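Local coordinates for protein diacylglycerol lipase (Aspergillus oryzae, PDB 5XK2) that probably hydrolyses ester bonds of mono- and diacylglycerols, as a class 3 fungal lipase with an alpha/beta-hydrolase fold, at residues Asp205-Lys210 with Leu262-Ser267; Tyr199-Asn204 with Trp270-Ala275. All coordinates share one frame; numbering follows the deposited sequence.

Contact 1: Asp205-Lys210 with Leu262-Ser267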
# COMPACT_ATOMS: atom_id res chain seq x y z
N ASP A 205 15.38 5.05 5.72
CA ASP A 205 15.23 4.19 4.53
C ASP A 205 13.84 4.26 3.91
O ASP A 205 13.39 3.31 3.26
CB ASP A 205 15.63 2.74 4.83
CG ASP A 205 14.87 2.12 5.98
OD1 ASP A 205 14.11 2.82 6.67
OD2 ASP A 205 15.08 0.90 6.21
N ASP A 206 13.10 5.33 4.17
CA ASP A 206 11.76 5.48 3.57
C ASP A 206 11.79 5.15 2.07
O ASP A 206 12.60 5.69 1.33
CB ASP A 206 11.30 6.93 3.81
CG ASP A 206 9.94 7.24 3.21
OD1 ASP A 206 9.28 6.35 2.63
OD2 ASP A 206 9.53 8.42 3.35
N PRO A 207 10.97 4.18 1.62
CA PRO A 207 11.04 3.82 0.20
C PRO A 207 10.44 4.84 -0.78
O PRO A 207 10.80 4.85 -1.96
CB PRO A 207 10.25 2.51 0.13
CG PRO A 207 9.27 2.59 1.26
CD PRO A 207 10.04 3.32 2.38
N VAL A 208 9.51 5.66 -0.30
CA VAL A 208 8.73 6.49 -1.21
C VAL A 208 9.58 7.55 -1.95
O VAL A 208 9.39 7.72 -3.15
CB VAL A 208 7.53 7.12 -0.47
CG1 VAL A 208 6.75 8.07 -1.39
CG2 VAL A 208 6.59 5.98 0.01
N PRO A 209 10.54 8.22 -1.27
CA PRO A 209 11.39 9.18 -2.00
C PRO A 209 12.32 8.54 -3.03
O PRO A 209 13.10 9.26 -3.65
CB PRO A 209 12.19 9.87 -0.88
CG PRO A 209 11.27 9.79 0.31
CD PRO A 209 10.71 8.38 0.18
N LYS A 210 12.36 7.21 -3.11
CA LYS A 210 13.15 6.56 -4.15
C LYS A 210 12.38 6.32 -5.44
O LYS A 210 12.92 5.72 -6.37
CB LYS A 210 13.71 5.23 -3.64
CG LYS A 210 14.62 5.41 -2.47
CD LYS A 210 15.06 4.06 -1.94
CE LYS A 210 15.51 4.19 -0.54
NZ LYS A 210 16.00 2.89 -0.04
N LEU A 262 9.93 -2.44 0.76
CA LEU A 262 8.56 -2.40 1.23
C LEU A 262 8.49 -2.42 2.76
O LEU A 262 7.64 -1.73 3.36
CB LEU A 262 7.78 -3.60 0.65
CG LEU A 262 6.37 -3.83 1.21
CD1 LEU A 262 5.48 -2.64 0.92
CD2 LEU A 262 5.79 -5.06 0.54
N LEU A 263 9.38 -3.17 3.40
CA LEU A 263 9.31 -3.29 4.85
C LEU A 263 9.87 -2.05 5.55
O LEU A 263 9.71 -1.89 6.75
CB LEU A 263 10.06 -4.54 5.34
CG LEU A 263 9.72 -4.94 6.78
CD1 LEU A 263 8.23 -5.16 6.99
CD2 LEU A 263 10.51 -6.17 7.17
N ALA A 264 10.47 -1.14 4.78
CA ALA A 264 10.93 0.13 5.35
C ALA A 264 9.80 1.16 5.39
O ALA A 264 10.02 2.32 5.73
CB ALA A 264 12.11 0.67 4.57
N PHE A 265 8.58 0.75 5.04
CA PHE A 265 7.50 1.71 4.96
C PHE A 265 7.23 2.44 6.29
O PHE A 265 6.80 3.59 6.28
CB PHE A 265 6.21 1.05 4.47
CG PHE A 265 5.20 2.04 4.02
CD1 PHE A 265 5.33 2.65 2.79
CD2 PHE A 265 4.18 2.44 4.87
CE1 PHE A 265 4.42 3.61 2.39
CE2 PHE A 265 3.26 3.40 4.48
CZ PHE A 265 3.39 3.98 3.24
N HIS A 266 7.52 1.80 7.42
CA HIS A 266 7.36 2.47 8.71
C HIS A 266 8.05 3.84 8.72
O HIS A 266 7.55 4.78 9.32
CB HIS A 266 7.92 1.58 9.84
CG HIS A 266 9.40 1.38 9.76
ND1 HIS A 266 10.30 2.15 10.47
CD2 HIS A 266 10.15 0.52 9.02
CE1 HIS A 266 11.53 1.76 10.19
NE2 HIS A 266 11.47 0.77 9.31
N SER A 267 9.18 3.95 8.03
CA SER A 267 9.95 5.20 8.00
C SER A 267 9.17 6.33 7.34
O SER A 267 9.39 7.50 7.62
CB SER A 267 11.28 5.00 7.27
OG SER A 267 12.10 4.10 8.02
O HOH W 1 13.48 -0.48 7.91
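Asp205 and Ser267 meet through a pair of complementary torsions. The carboxylate of Asp205 is folded back between its own backbone N and carbonyl carbon (chi1 56°), while the serine OG lies opposite its carbonyl carbon (chi1 -66°). Ser267 OG donates to Asp205 OD1 over 2.7 Å, arriving nearly along the C-O direction of the acceptor. The second carboxylate oxygen serves a water, which donates to Asp205 OD2 and also lies 2.8 Å from His266 NE2, in the plane of that imidazole. Asp231 holds the other ring nitrogen, so both ends of the His266 ring have a polar partner. Beneath this polar rim the methyl of Ala264 is wedged against Asp205, its CB only 3.2 Å from Asp205 O. Pro207 continues the packing, laying CD beside Ala264 O at 3.5 Å and turning CG toward the Phe265 ring; Val208 CG2 reaches CE1 of the same ring at 4.0 Å. The carboxylate of Asp206 is gripped through both of its oxygens. Its OD1 accepts from Val208 N at 3.0 Å, from above the carboxylate plane, which closes an Asx turn; OD2 is bonded to His268 ND1 and Tyr271 OH. Asp206, His268 and Ser153 have the geometry of a lipase Ser-His-Asp triad, Asp206 being the likely acid. Bonds to both oxygens restrict rotation of the Asp206 carboxylate, and the Asp205-Ser267 bond joins the turn carrying this acid to the segment leading directly into the probable catalytic histidine.

Contact 2: Tyr199-Asn204 with Trp270-Ala275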
# COMPACT_ATOMS: atom_id res chain seq x y z
N TYR A 199 12.25 23.09 1.03
CA TYR A 199 12.62 22.19 2.12
C TYR A 199 11.98 20.83 1.89
O TYR A 199 10.84 20.57 2.31
CB TYR A 199 12.19 22.80 3.46
CG TYR A 199 12.72 24.20 3.58
CD1 TYR A 199 14.05 24.41 3.93
CD2 TYR A 199 11.92 25.31 3.31
CE1 TYR A 199 14.58 25.71 3.99
CE2 TYR A 199 12.44 26.61 3.38
CZ TYR A 199 13.78 26.79 3.72
OH TYR A 199 14.33 28.05 3.81
N ARG A 200 12.79 19.93 1.33
CA ARG A 200 12.35 18.58 1.01
C ARG A 200 13.00 17.62 1.99
O ARG A 200 14.22 17.65 2.19
CB ARG A 200 12.72 18.20 -0.43
CG ARG A 200 12.33 16.73 -0.76
CD ARG A 200 12.69 16.36 -2.19
NE ARG A 200 14.14 16.34 -2.44
CZ ARG A 200 14.97 15.35 -2.10
NH1 ARG A 200 14.50 14.26 -1.48
NH2 ARG A 200 16.27 15.43 -2.41
N PHE A 201 12.17 16.78 2.62
CA PHE A 201 12.65 15.88 3.67
C PHE A 201 12.59 14.43 3.29
O PHE A 201 11.71 13.99 2.56
CB PHE A 201 11.81 16.08 4.94
CG PHE A 201 11.92 17.47 5.49
CD1 PHE A 201 11.10 18.47 5.00
CD2 PHE A 201 12.84 17.78 6.47
CE1 PHE A 201 11.18 19.77 5.50
CE2 PHE A 201 12.95 19.06 6.96
CZ PHE A 201 12.12 20.07 6.47
N THR A 202 13.55 13.67 3.81
CA THR A 202 13.52 12.22 3.76
C THR A 202 13.79 11.67 5.15
O THR A 202 14.32 12.38 6.02
CB THR A 202 14.58 11.64 2.84
OG1 THR A 202 15.86 12.06 3.34
CG2 THR A 202 14.38 12.14 1.38
N HIS A 203 13.44 10.42 5.37
CA HIS A 203 13.63 9.85 6.70
C HIS A 203 14.20 8.46 6.59
O HIS A 203 13.51 7.56 6.10
CB HIS A 203 12.30 9.81 7.46
CG HIS A 203 12.41 9.24 8.84
ND1 HIS A 203 11.51 8.33 9.35
CD2 HIS A 203 13.34 9.44 9.81
CE1 HIS A 203 11.85 8.01 10.58
NE2 HIS A 203 12.96 8.66 10.89
N ASN A 204 15.43 8.28 7.05
CA ASN A 204 16.09 6.97 7.03
C ASN A 204 15.88 6.28 5.68
O ASN A 204 16.18 6.87 4.63
CB ASN A 204 15.59 6.11 8.20
CG ASN A 204 16.13 6.62 9.54
OD1 ASN A 204 17.23 7.16 9.59
ND2 ASN A 204 15.34 6.46 10.60
N TRP A 270 6.82 8.68 9.81
CA TRP A 270 7.38 9.43 10.93
C TRP A 270 8.31 10.52 10.40
O TRP A 270 9.50 10.27 10.20
CB TRP A 270 8.15 8.48 11.87
CG TRP A 270 7.27 7.45 12.50
CD1 TRP A 270 7.11 6.15 12.11
CD2 TRP A 270 6.39 7.64 13.63
NE1 TRP A 270 6.19 5.52 12.93
CE2 TRP A 270 5.74 6.41 13.86
CE3 TRP A 270 6.09 8.73 14.45
CZ2 TRP A 270 4.80 6.24 14.89
CZ3 TRP A 270 5.17 8.55 15.49
CH2 TRP A 270 4.54 7.32 15.69
N TYR A 271 7.78 11.73 10.25
CA TYR A 271 8.56 12.90 9.84
C TYR A 271 8.29 13.94 10.90
O TYR A 271 7.35 14.71 10.80
CB TYR A 271 8.13 13.36 8.43
CG TYR A 271 8.80 12.58 7.33
CD1 TYR A 271 8.45 11.25 7.06
CD2 TYR A 271 9.81 13.16 6.57
CE1 TYR A 271 9.10 10.53 6.04
CE2 TYR A 271 10.46 12.46 5.56
CZ TYR A 271 10.11 11.14 5.31
OH TYR A 271 10.76 10.46 4.31
N PHE A 272 9.17 13.95 11.89
CA PHE A 272 9.06 14.69 13.16
C PHE A 272 7.87 14.31 14.01
O PHE A 272 8.04 14.06 15.20
CB PHE A 272 8.98 16.19 12.89
CG PHE A 272 10.12 16.71 12.10
CD1 PHE A 272 11.37 16.88 12.69
CD2 PHE A 272 9.97 17.00 10.75
CE1 PHE A 272 12.47 17.34 11.95
CE2 PHE A 272 11.06 17.47 10.00
CZ PHE A 272 12.30 17.64 10.60
N ILE A 273 6.73 14.04 13.37
CA ILE A 273 5.50 13.67 14.05
C ILE A 273 4.96 12.46 13.32
O ILE A 273 5.50 12.09 12.28
CB ILE A 273 4.43 14.81 14.01
CG1 ILE A 273 4.01 15.10 12.57
CG2 ILE A 273 4.93 16.07 14.71
CD1 ILE A 273 2.78 16.06 12.42
N HIS A 274 3.85 11.91 13.80
CA HIS A 274 3.22 10.81 13.07
C HIS A 274 2.34 11.48 12.03
O HIS A 274 1.22 11.88 12.31
CB HIS A 274 2.41 9.95 14.04
CG HIS A 274 1.89 8.68 13.45
ND1 HIS A 274 1.16 7.76 14.19
CD2 HIS A 274 2.00 8.16 12.20
CE1 HIS A 274 0.83 6.74 13.41
NE2 HIS A 274 1.32 6.96 12.20
N ALA A 275 2.85 11.55 10.80
CA ALA A 275 2.34 12.53 9.84
C ALA A 275 0.96 12.21 9.31
O ALA A 275 0.17 13.11 9.02
CB ALA A 275 3.33 12.67 8.66
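His203 and Tyr271 interlock at the end of strand 198-203, where the imidazole turns an edge toward the phenol face with the planes at 68°. The backbone sets His203 CB over the phenol, a CH-pi contact 3.7 Å from the Tyr271 ring centroid and displaced toward the hydroxyl end, while chi1 of -180° swings the imidazole beside its carbonyl carbon and toward Trp270 O. Tyr271 itself has chi1 of -84°, and its ring is directed across the strand, bringing OH 2.9 Å from His203 N and 3.3 Å from Thr202 CA. That hydroxyl is hydrogen-bonded to Asp206. Trp270 O sits over one face of the His203 imidazole, 2.9 Å from ND1, an approach too poorly angled for a hydrogen bond. The ring nitrogens instead pair with backbone carbonyls, ND1 with Ser267 O and NE2 with Ala229 O, and these fix the ring's rotation. Further back along the strand, Phe201 packs CB against Tyr271 CD2 at 3.9 Å and offers its ring face to the edge of Phe272. The two phenyl rings form an offset edge-to-face pair with centroids 5.7 Å apart, while Tyr178 stacks on Phe201 and helix 14-27 packs against Phe272. The contact thus joins a central-sheet strand to the irregular chain following His268. Chemically it is aromatic packing in which the Tyr271 hydroxyl and both His203 ring nitrogens have partners: the phenol is held against the strand, and its hydroxyl is thereby positioned as a second-shell partner of Asp206, the probable acid of the catalytic triad.

How the contacts relate
From the N terminus, the chain builds the sheet through strand 198-203, whose residues 199-204 supply the first side of contact 2, and passes directly into 205-210, the first side of contact 1. It then runs through strands 224-227 and 240-243 before returning as 262-267, which closes the inner loop of contact 1. Two residues, the first of them His268, lead on to 270-275, which closes the outer loop, so contact 1 is nested within contact 2. Together they tie the end of a sheet strand and its following turn to the C-terminal region. The contacts touch directly, with Pro209 CB packed 3.9 Å from Thr202 CG2.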